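Side-chain contacts in endoglucanase FnCel5A (Fervidobacterium nodosum, PDB 3NCO), which probably cleaves internal beta-1,4-glucosidic links of cellulose as an endoglucanase: residues K153-E156 and L157-K160; S69-Y72 and P73-I76; A13-Y16 and N17-I20; V40-E43 and D44-K48. All blocks are in the same frame, centred on the assembly; numbering follows the deposited sequence.

Interaction 1 (K153-E156 and L157-K160). With PO4 (phosphate ion), chain E.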
loop_
_atom_site.group_PDB
_atom_site.type_symbol
_atom_site.label_atom_id
_atom_site.label_comp_id
_atom_site.label_asym_id
_atom_site.label_seq_id
_atom_site.Cartn_x
_atom_site.Cartn_y
_atom_site.Cartn_z
ATOM N N LYS A 153 -5.301 -19.759 0.157
ATOM C CA LYS A 153 -4.438 -19.801 -1.033
ATOM C C LYS A 153 -3.320 -18.804 -0.867
ATOM O O LYS A 153 -2.187 -19.041 -1.298
ATOM C CB LYS A 153 -5.253 -19.388 -2.257
ATOM C CG LYS A 153 -6.326 -20.410 -2.644
ATOM C CD LYS A 153 -5.772 -21.633 -3.378
ATOM C CE LYS A 153 -6.871 -22.529 -3.998
ATOM N NZ LYS A 153 -6.089 -23.769 -4.367
ATOM N N TRP A 154 -3.637 -17.658 -0.273
ATOM C CA TRP A 154 -2.603 -16.669 -0.076
ATOM C C TRP A 154 -1.567 -17.149 0.905
ATOM O O TRP A 154 -0.386 -16.906 0.709
ATOM C CB TRP A 154 -3.267 -15.401 0.400
ATOM C CG TRP A 154 -2.384 -14.320 0.791
ATOM C CD1 TRP A 154 -2.404 -13.704 2.001
ATOM C CD2 TRP A 154 -1.369 -13.653 -0.013
ATOM N NE1 TRP A 154 -1.453 -12.695 2.026
ATOM C CE2 TRP A 154 -0.844 -12.610 0.795
ATOM C CE3 TRP A 154 -0.932 -13.776 -1.338
ATOM C CZ2 TRP A 154 0.178 -11.740 0.349
ATOM C CZ3 TRP A 154 0.073 -12.884 -1.808
ATOM C CH2 TRP A 154 0.631 -11.907 -0.938
ATOM N N ASN A 155 -1.990 -17.834 1.955
ATOM C CA ASN A 155 -1.070 -18.295 2.966
ATOM C C ASN A 155 -0.130 -19.311 2.316
ATOM O O ASN A 155 1.019 -19.490 2.758
ATOM C CB ASN A 155 -1.859 -18.973 4.108
ATOM C CG ASN A 155 -2.386 -17.973 5.092
ATOM O OD1 ASN A 155 -1.830 -16.904 5.199
ATOM N ND2 ASN A 155 -3.459 -18.287 5.773
ATOM N N GLU A 156 -0.635 -19.985 1.283
ATOM C CA GLU A 156 0.166 -20.968 0.549
ATOM C C GLU A 156 1.123 -20.331 -0.456
ATOM O O GLU A 156 2.280 -20.781 -0.628
ATOM C CB GLU A 156 -0.719 -22.018 -0.146
ATOM C CG GLU A 156 -1.535 -22.849 0.896
ATOM C CD GLU A 156 -2.724 -23.679 0.330
ATOM O OE1 GLU A 156 -3.238 -24.555 1.096
ATOM O OE2 GLU A 156 -3.178 -23.445 -0.816
ATOM N N LEU A 157 0.625 -19.276 -1.125
ATOM C CA LEU A 157 1.347 -18.611 -2.178
ATOM C C LEU A 157 2.481 -17.665 -1.751
ATOM O O LEU A 157 3.590 -17.726 -2.293
ATOM C CB LEU A 157 0.323 -17.838 -3.067
ATOM C CG LEU A 157 0.923 -16.998 -4.196
ATOM C CD1 LEU A 157 1.735 -17.890 -5.128
ATOM C CD2 LEU A 157 -0.208 -16.302 -4.980
ATOM N N TYR A 158 2.173 -16.730 -0.836
ATOM C CA TYR A 158 3.132 -15.706 -0.508
ATOM C C TYR A 158 4.467 -16.288 -0.013
ATOM O O TYR A 158 5.501 -15.740 -0.400
ATOM C CB TYR A 158 2.556 -14.592 0.405
ATOM C CG TYR A 158 2.696 -14.822 1.889
ATOM C CD1 TYR A 158 1.577 -15.142 2.695
ATOM C CD2 TYR A 158 3.942 -14.690 2.507
ATOM C CE1 TYR A 158 1.699 -15.353 4.059
ATOM C CE2 TYR A 158 4.084 -14.889 3.883
ATOM C CZ TYR A 158 2.964 -15.224 4.642
ATOM O OH TYR A 158 3.134 -15.398 6.009
ATOM N N PRO A 159 4.462 -17.415 0.789
ATOM C CA PRO A 159 5.792 -17.954 1.147
ATOM C C PRO A 159 6.571 -18.459 -0.045
ATOM O O PRO A 159 7.804 -18.410 0.025
ATOM C CB PRO A 159 5.473 -19.097 2.142
ATOM C CG PRO A 159 4.079 -18.732 2.692
ATOM C CD PRO A 159 3.387 -18.212 1.432
ATOM N N LYS A 160 5.909 -18.929 -1.117
ATOM C CA LYS A 160 6.682 -19.346 -2.296
ATOM C C LYS A 160 7.338 -18.134 -2.928
ATOM O O LYS A 160 8.535 -18.165 -3.318
ATOM C CB LYS A 160 5.781 -20.033 -3.298
ATOM C CG LYS A 160 5.148 -21.300 -2.697
ATOM C CD LYS A 160 4.244 -21.988 -3.694
ATOM C CE LYS A 160 3.586 -23.206 -3.031
ATOM N NZ LYS A 160 2.498 -23.753 -3.892
HETATM P P PO4 E . -5.300 -21.829 6.285
HETATM O O1 PO4 E . -6.276 -20.765 6.761
HETATM O O2 PO4 E . -4.768 -22.666 7.448
HETATM O O3 PO4 E . -6.105 -22.731 5.348
HETATM O O4 PO4 E . -4.051 -21.189 5.658
#
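Tyr158 meets Trp154 one helical turn earlier chiefly with its CB: this carbon lies over the face of the indole, 3.6 Å from the centroid of the six-membered ring and only 11° off its normal. Trp154 CG, anti to the backbone N (chi1 174°), lays the indole under that carbon. Tyr158 itself has a first torsion uncommon within a helix, chi1 90°, which leans the phenol back over the preceding turn until CD1 lies 3.3 Å from Trp154 O. The two rings are oblique to each other. Trp154 O is also the acceptor for Tyr158 N, at 3.0 Å in a nearly straight bond. Leu157 CD2 approaches the indole at its edge, 4.5 Å from Trp154 CE3. A second oddity follows at once: Pro159 has no N-H to give Asn155 O, and its CD, 3.0 Å from that oxygen, kinks the helix. Asn155 runs alongside Tyr158, OD1 near the ring edge, while ND2 donates to phosphate O4 at 3.0 Å; the ion, probably from the crystallisation liquor, also binds Thr152. Polar ends are held by neighbouring parts of the chain: Trp154 NE1 by Asp177 O, Tyr158 OH by Lys191 O, and Asn155 by Glu189 O and Lys191 N. Replacing Trp154 by alanine is likely to leave Tyr158 CB without its covering face and Asp177 O without its indole donor. With Leu157 packed on helix 112-130, this is the helix of a beta-alpha-beta crossover, between strands 137-140 and 174-177 of the TIM barrel.

Interaction 2 (S69-Y72 and P73-I76)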
loop_
_atom_site.group_PDB
_atom_site.type_symbol
_atom_site.label_atom_id
_atom_site.label_comp_id
_atom_site.label_asym_id
_atom_site.label_seq_id
_atom_site.Cartn_x
_atom_site.Cartn_y
_atom_site.Cartn_z
ATOM N N SER A 69 6.207 -11.237 -20.762
ATOM C CA SER A 69 6.075 -12.204 -21.840
ATOM C C SER A 69 4.900 -13.137 -21.576
ATOM O O SER A 69 4.537 -13.425 -20.437
ATOM C CB SER A 69 7.364 -13.002 -21.982
ATOM O OG SER A 69 7.230 -13.969 -23.012
ATOM N N GLU A 70 4.323 -13.636 -22.657
ATOM C CA GLU A 70 3.126 -14.453 -22.570
ATOM C C GLU A 70 3.513 -15.881 -22.165
ATOM O O GLU A 70 2.717 -16.632 -21.591
ATOM C CB GLU A 70 2.366 -14.404 -23.918
ATOM C CG GLU A 70 2.677 -13.136 -24.766
ATOM C CD GLU A 70 4.031 -13.232 -25.503
ATOM O OE1 GLU A 70 4.287 -14.302 -26.124
ATOM O OE2 GLU A 70 4.828 -12.250 -25.467
ATOM N N LYS A 71 4.753 -16.253 -22.402
ATOM C CA LYS A 71 5.113 -17.596 -22.021
ATOM C C LYS A 71 6.245 -17.682 -21.001
ATOM O O LYS A 71 7.060 -16.751 -20.852
ATOM C CB LYS A 71 5.320 -18.486 -23.262
ATOM C CG LYS A 71 4.861 -19.983 -23.107
ATOM C CD LYS A 71 3.415 -20.146 -22.546
ATOM C CE LYS A 71 3.362 -20.202 -21.009
ATOM N NZ LYS A 71 4.209 -21.302 -20.493
ATOM N N TYR A 72 6.242 -18.797 -20.271
ATOM C CA TYR A 72 7.234 -19.097 -19.248
ATOM C C TYR A 72 8.644 -18.820 -19.765
ATOM O O TYR A 72 8.950 -19.193 -20.901
ATOM C CB TYR A 72 7.148 -20.577 -18.875
ATOM C CG TYR A 72 7.871 -20.919 -17.600
ATOM C CD1 TYR A 72 7.224 -20.793 -16.392
ATOM C CD2 TYR A 72 9.210 -21.387 -17.599
ATOM C CE1 TYR A 72 7.845 -21.099 -15.214
ATOM C CE2 TYR A 72 9.851 -21.703 -16.391
ATOM C CZ TYR A 72 9.148 -21.561 -15.201
ATOM O OH TYR A 72 9.681 -21.833 -13.951
ATOM N N PRO A 73 9.526 -18.202 -18.932
ATOM C CA PRO A 73 9.336 -17.761 -17.536
ATOM C C PRO A 73 8.846 -16.312 -17.351
ATOM O O PRO A 73 9.141 -15.690 -16.318
ATOM C CB PRO A 73 10.753 -17.891 -16.958
ATOM C CG PRO A 73 11.631 -17.489 -18.121
ATOM C CD PRO A 73 10.902 -17.915 -19.393
ATOM N N TYR A 74 8.114 -15.799 -18.331
ATOM C CA TYR A 74 7.371 -14.522 -18.172
ATOM C C TYR A 74 8.312 -13.337 -17.946
ATOM O O TYR A 74 8.138 -12.564 -17.003
ATOM C CB TYR A 74 6.377 -14.615 -17.010
ATOM C CG TYR A 74 5.513 -15.854 -17.087
ATOM C CD1 TYR A 74 4.640 -16.045 -18.155
ATOM C CD2 TYR A 74 5.598 -16.851 -16.101
ATOM C CE1 TYR A 74 3.877 -17.217 -18.243
ATOM C CE2 TYR A 74 4.841 -18.032 -16.178
ATOM C CZ TYR A 74 3.993 -18.183 -17.244
ATOM O OH TYR A 74 3.243 -19.323 -17.318
ATOM N N GLU A 75 9.266 -13.165 -18.849
ATOM C CA GLU A 75 10.228 -12.075 -18.755
ATOM C C GLU A 75 9.501 -10.744 -18.717
ATOM O O GLU A 75 8.643 -10.488 -19.548
ATOM C CB GLU A 75 11.159 -12.056 -19.965
ATOM C CG GLU A 75 12.586 -11.931 -19.584
ATOM C CD GLU A 75 13.130 -13.292 -19.145
ATOM O OE1 GLU A 75 13.191 -13.557 -17.916
ATOM O OE2 GLU A 75 13.493 -14.105 -20.044
ATOM N N ILE A 76 9.879 -9.889 -17.768
ATOM C CA ILE A 76 9.377 -8.535 -17.731
ATOM C C ILE A 76 9.985 -7.741 -18.918
ATOM O O ILE A 76 11.207 -7.785 -19.167
ATOM C CB ILE A 76 9.784 -7.863 -16.413
ATOM C CG1 ILE A 76 9.214 -8.653 -15.223
ATOM C CG2 ILE A 76 9.332 -6.414 -16.420
ATOM C CD1 ILE A 76 9.738 -8.124 -13.853
HETATM O O HOH W 1 9.687 -14.965 -21.135
#
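Different first torsions fold Tyr72 and Tyr74 together: Tyr72 CG stands anti to its own N (chi1 -165°), whereas Tyr74 CG lies beside its N (chi1 -50°), carrying the ring back beneath the backbone of Tyr72. Tyr72 CA therefore sits over the centre of the Tyr74 ring, 3.9 Å from its centroid. The edge of the Tyr72 ring is turned toward the same Tyr74 ring in an offset edge-to-face pair, planes 78° apart, with Tyr72 CD1 3.7 Å from Tyr74 CE2. The peptide bond before Pro73 is cis, which places Pro73 CA over a face of the Tyr72 ring, 3.8 Å from its centroid. Ser69 O and Glu70 O lie at the Tyr74 edge, in the ring plane. The backbone closes through Tyr74 N to Lys71 O (2.9 Å) and, further out, Ser69 N to Glu75 O (2.8 Å). A water donates to Lys71 O and accepts from Glu75 N, bridging the two chain segments. Gln125 of helix 112-130 grips Tyr74 O and Ile76 N. An aromatic residue in CH-pi contact with the cis-proline that follows it, in a type VIa turn, results, set in the surface loop that leads from strand 57-60 to helix 78-93 of the barrel.

Interaction 3 (A13-Y16 and N17-I20)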
loop_
_atom_site.group_PDB
_atom_site.type_symbol
_atom_site.label_atom_id
_atom_site.label_comp_id
_atom_site.label_asym_id
_atom_site.label_seq_id
_atom_site.Cartn_x
_atom_site.Cartn_y
_atom_site.Cartn_z
ATOM N N ALA A 13 12.848 -5.441 12.274
ATOM C CA ALA A 13 11.631 -5.171 11.471
ATOM C C ALA A 13 10.836 -3.994 12.036
ATOM O O ALA A 13 10.244 -3.172 11.277
ATOM C CB ALA A 13 10.760 -6.372 11.401
ATOM N N PHE A 14 10.776 -3.921 13.366
ATOM C CA PHE A 14 10.046 -2.829 13.985
ATOM C C PHE A 14 10.713 -1.511 13.730
ATOM O O PHE A 14 10.032 -0.515 13.550
ATOM C CB PHE A 14 9.832 -3.093 15.487
ATOM C CG PHE A 14 8.739 -4.116 15.764
ATOM C CD1 PHE A 14 7.444 -3.701 16.127
ATOM C CD2 PHE A 14 8.994 -5.466 15.614
ATOM C CE1 PHE A 14 6.415 -4.639 16.353
ATOM C CE2 PHE A 14 7.936 -6.426 15.850
ATOM C CZ PHE A 14 6.681 -6.014 16.198
ATOM N N GLU A 15 12.045 -1.505 13.681
ATOM C CA GLU A 15 12.750 -0.279 13.361
ATOM C C GLU A 15 12.583 0.141 11.892
ATOM O O GLU A 15 12.459 1.355 11.587
ATOM C CB GLU A 15 14.212 -0.403 13.754
ATOM C CG GLU A 15 14.404 -0.421 15.288
ATOM C CD GLU A 15 13.731 0.792 16.034
ATOM O OE1 GLU A 15 14.167 1.960 15.806
ATOM O OE2 GLU A 15 12.761 0.553 16.841
ATOM N N TYR A 16 12.623 -0.848 10.987
ATOM C CA TYR A 16 12.376 -0.540 9.564
ATOM C C TYR A 16 10.942 -0.062 9.384
ATOM O O TYR A 16 10.662 0.822 8.557
ATOM C CB TYR A 16 12.687 -1.739 8.650
ATOM C CG TYR A 16 14.144 -1.893 8.332
ATOM C CD1 TYR A 16 14.932 -2.796 9.034
ATOM C CD2 TYR A 16 14.727 -1.142 7.344
ATOM C CE1 TYR A 16 16.302 -2.909 8.770
ATOM C CE2 TYR A 16 16.108 -1.249 7.048
ATOM C CZ TYR A 16 16.876 -2.145 7.754
ATOM O OH TYR A 16 18.238 -2.266 7.503
ATOM N N ASN A 17 10.000 -0.638 10.139
ATOM C CA ASN A 17 8.591 -0.173 10.016
ATOM C C ASN A 17 8.472 1.293 10.408
ATOM O O ASN A 17 7.775 2.055 9.754
ATOM C CB ASN A 17 7.655 -1.042 10.874
ATOM C CG ASN A 17 6.192 -0.753 10.617
ATOM O OD1 ASN A 17 5.723 -0.756 9.483
ATOM N ND2 ASN A 17 5.452 -0.563 11.700
ATOM N N LYS A 18 9.235 1.710 11.426
ATOM C CA LYS A 18 9.219 3.132 11.855
ATOM C C LYS A 18 9.754 4.061 10.773
ATOM O O LYS A 18 9.366 5.251 10.688
ATOM C CB LYS A 18 10.055 3.302 13.136
ATOM C CG LYS A 18 9.272 2.940 14.348
ATOM C CD LYS A 18 10.169 2.888 15.591
ATOM C CE LYS A 18 10.104 4.205 16.360
ATOM N NZ LYS A 18 10.691 5.347 15.575
HETATM N N MSE A 19 10.651 3.524 9.945
HETATM C CA MSE A 19 11.170 4.283 8.795
HETATM C C MSE A 19 10.106 4.586 7.735
HETATM O O MSE A 19 10.197 5.613 7.030
HETATM C CB MSE A 19 12.354 3.575 8.183
HETATM C CG MSE A 19 13.595 3.605 9.060
HETATM SE SE MSE A 19 14.949 2.397 8.235
HETATM C CE MSE A 19 14.862 2.931 6.376
ATOM N N ILE A 20 9.102 3.718 7.623
ATOM C CA ILE A 20 7.945 4.035 6.749
ATOM C C ILE A 20 7.283 5.334 7.239
ATOM O O ILE A 20 6.883 6.181 6.436
ATOM C CB ILE A 20 6.918 2.866 6.687
ATOM C CG1 ILE A 20 7.619 1.619 6.107
ATOM C CG2 ILE A 20 5.669 3.258 5.862
ATOM C CD1 ILE A 20 6.680 0.392 6.151
HETATM O O HOH W 2 7.280 -0.097 14.205
#
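Tyr16 and Met19, three residues apart on helix 12-20, run side by side and point the same way. Both have CG anti to the carbonyl carbon. Met19, a selenomethionine, stays extended as far as its selenium, which comes to 3.7 Å from Tyr16 CD2; only the last torsion, chi3 46°, bends and swings the methyl CE aside. The selenium stands 4.5 Å from the centroid of the Tyr16 ring and 45° off its normal, an oblique Met-aromatic contact. Beyond it, Tyr16 OH reaches Asp135. Asn17 takes another course. Its CG lies anti to the backbone N, chi1 -171°, turning the amide off the line of the Tyr16 side chain and into the interior, where OD1 bonds Ser289 OG and ND2 bonds Ile256 O. These partners, with Ile20 on Phe138, Ile199 and Phe257, place the helix across the N-terminal ends of the strands, as a plug at that end of the TIM barrel. Asn17 ND2 has a further partner, a water 3.1 Å away that donates to Phe14 O at 2.9 Å; that same carbonyl accepts Lys18 N, so it is gripped twice. On the outer side, Glu15 bends at chi2 and Lys18 at chi3 and chi4, and they lie alongside each other, with Glu15 OE2 3.7 Å from the Lys18 methylene CD. Their charged ends stay apart, Glu15 OE1 4.9 Å from Lys18 NZ, where any attraction is probably mild. The backbone bonds lengthen along the helix, from 2.8 Å for Asn17 N to Ala13 O to a weak one from Ile20 N to Tyr16 O.

Interaction 4 (V40-E43 and D44-K48)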
loop_
_atom_site.group_PDB
_atom_site.type_symbol
_atom_site.label_atom_id
_atom_site.label_comp_id
_atom_site.label_asym_id
_atom_site.label_seq_id
_atom_site.Cartn_x
_atom_site.Cartn_y
_atom_site.Cartn_z
ATOM N N VAL A 40 -2.775 9.737 -14.721
ATOM C CA VAL A 40 -1.647 10.053 -13.842
ATOM C C VAL A 40 -0.365 9.506 -14.420
ATOM O O VAL A 40 -0.301 8.354 -14.878
ATOM C CB VAL A 40 -1.846 9.482 -12.454
ATOM C CG1 VAL A 40 -0.719 9.954 -11.530
ATOM C CG2 VAL A 40 -3.191 9.930 -11.881
ATOM N N TYR A 41 0.684 10.333 -14.418
ATOM C CA TYR A 41 1.958 9.870 -14.956
ATOM C C TYR A 41 2.976 10.430 -13.989
ATOM O O TYR A 41 2.953 11.648 -13.718
ATOM C CB TYR A 41 2.208 10.413 -16.375
ATOM C CG TYR A 41 3.548 9.945 -16.902
ATOM C CD1 TYR A 41 3.673 8.662 -17.393
ATOM C CD2 TYR A 41 4.686 10.783 -16.864
ATOM C CE1 TYR A 41 4.908 8.171 -17.857
ATOM C CE2 TYR A 41 5.941 10.296 -17.291
ATOM C CZ TYR A 41 6.022 8.991 -17.779
ATOM O OH TYR A 41 7.228 8.490 -18.245
ATOM N N ILE A 42 3.857 9.576 -13.469
ATOM C CA ILE A 42 4.784 10.015 -12.406
ATOM C C ILE A 42 5.902 10.922 -12.937
ATOM O O ILE A 42 6.732 10.514 -13.736
ATOM C CB ILE A 42 5.358 8.811 -11.610
ATOM C CG1 ILE A 42 4.192 7.943 -11.059
ATOM C CG2 ILE A 42 6.320 9.336 -10.483
ATOM C CD1 ILE A 42 4.588 6.642 -10.470
ATOM N N GLU A 43 5.882 12.155 -12.472
ATOM C CA GLU A 43 6.912 13.134 -12.794
ATOM C C GLU A 43 8.005 13.031 -11.760
ATOM O O GLU A 43 7.739 12.817 -10.580
ATOM C CB GLU A 43 6.306 14.584 -12.836
ATOM C CG GLU A 43 5.176 14.736 -13.916
ATOM C CD GLU A 43 4.451 16.155 -13.969
ATOM O OE1 GLU A 43 5.061 17.174 -13.474
ATOM O OE2 GLU A 43 3.282 16.289 -14.554
ATOM N N ASP A 44 9.262 13.209 -12.191
ATOM C CA ASP A 44 10.367 13.131 -11.225
ATOM C C ASP A 44 10.175 14.152 -10.124
ATOM O O ASP A 44 10.565 13.903 -8.964
ATOM C CB ASP A 44 11.690 13.454 -11.942
ATOM C CG ASP A 44 12.179 12.314 -12.834
ATOM O OD1 ASP A 44 11.472 11.281 -12.962
ATOM O OD2 ASP A 44 13.307 12.492 -13.416
ATOM N N GLU A 45 9.626 15.320 -10.468
ATOM C CA GLU A 45 9.435 16.415 -9.471
ATOM C C GLU A 45 8.494 15.989 -8.333
ATOM O O GLU A 45 8.556 16.524 -7.251
ATOM C CB GLU A 45 8.905 17.716 -10.103
ATOM C CG GLU A 45 7.431 17.543 -10.582
ATOM C CD GLU A 45 6.853 18.702 -11.391
ATOM O OE1 GLU A 45 6.093 19.545 -10.811
ATOM O OE2 GLU A 45 7.155 18.777 -12.631
ATOM N N TYR A 46 7.613 15.016 -8.584
ATOM C CA TYR A 46 6.660 14.601 -7.552
ATOM C C TYR A 46 7.367 14.161 -6.279
ATOM O O TYR A 46 6.877 14.423 -5.163
ATOM C CB TYR A 46 5.805 13.439 -8.041
ATOM C CG TYR A 46 4.723 13.807 -9.063
ATOM C CD1 TYR A 46 4.449 15.140 -9.384
ATOM C CD2 TYR A 46 3.937 12.811 -9.618
ATOM C CE1 TYR A 46 3.429 15.462 -10.316
ATOM C CE2 TYR A 46 2.920 13.105 -10.515
ATOM C CZ TYR A 46 2.651 14.423 -10.832
ATOM O OH TYR A 46 1.638 14.708 -11.745
ATOM N N PHE A 47 8.499 13.488 -6.456
ATOM C CA PHE A 47 9.216 12.963 -5.242
ATOM C C PHE A 47 9.874 14.070 -4.409
ATOM O O PHE A 47 9.894 13.993 -3.149
ATOM C CB PHE A 47 10.172 11.842 -5.618
ATOM C CG PHE A 47 9.486 10.689 -6.250
ATOM C CD1 PHE A 47 8.608 9.900 -5.511
ATOM C CD2 PHE A 47 9.688 10.393 -7.587
ATOM C CE1 PHE A 47 7.918 8.810 -6.109
ATOM C CE2 PHE A 47 9.012 9.326 -8.207
ATOM C CZ PHE A 47 8.147 8.526 -7.462
ATOM N N LYS A 48 10.378 15.103 -5.082
ATOM C CA LYS A 48 10.925 16.260 -4.393
ATOM C C LYS A 48 9.790 16.970 -3.654
ATOM O O LYS A 48 9.956 17.372 -2.518
ATOM C CB LYS A 48 11.621 17.217 -5.396
ATOM C CG LYS A 48 12.090 18.525 -4.776
ATOM C CD LYS A 48 12.707 19.425 -5.837
ATOM C CE LYS A 48 13.014 20.813 -5.226
ATOM N NZ LYS A 48 13.685 21.783 -6.142
HETATM O O HOH W 3 -0.018 13.066 -13.275
HETATM O O HOH W 4 9.221 10.617 -14.495
#
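This is a local side-chain contact at the start of helix 44-53, Glu43 packing on Tyr46 where the loop after strand 22-25 passes into the helix. Glu43 CB sits over a face of the Tyr46 ring, 3.9 Å from its centroid, and the rest of the side chain continues past the ring, its carboxylate tilted 20° from the ring plane. Tyr46 N donates to Glu43 O at 3.0 Å, from above the carbonyl plane and not along a lone pair. Glu43 N lies over the same ring, toward its rim. A water 2.8 Å from Tyr46 OH, in the plane of the ring, accepts from Tyr41 N and ties the phenol to the loop. Further on, Ile42 CG2 presses on Phe47, 3.5 Å from CE2; Phe47 in turn packs against helix 78-93. A second water donates to Ile42 O and to Asp44 OD1, which His86 also holds. A leucine in place of Tyr46 would probably leave the water at Tyr41 N without its phenol partner and Glu43 CB without an aromatic face to rest on. The odd pair is Glu43 and Glu45. Glu45 CG takes the crowded position between N and the carbonyl carbon (chi1 69°), which brings its OE2 to 2.8 Å from Glu43 OE1, the two carboxylates turned 75° to each other. Lys307 makes only a long, weak ion pair with Glu45 OE1. Two acceptors so close would repel if both were charged, which is consistent with a raised pKa, and perhaps protonation, of one of them.

In the fold
From the N terminus, interaction 3 comes first, on helix 12-20 at the N-terminal end of the barrel strands. Interaction 4 follows where the loop after strand 22-25 turns into helix 44-53, then interaction 2 in the loop between strand 57-60 and helix 78-93, and last interaction 1 on helix 151-168. All are local and in series: none nests in or crosses another, and only 69-76 folds a loop back on itself. Interactions 1 and 2 share a neighbour, helix 112-130, though their nearest atoms are about 11 Å apart. Interactions 1 and 4 lie on opposite sides of the chain's centre, their own centres about 33 Å apart.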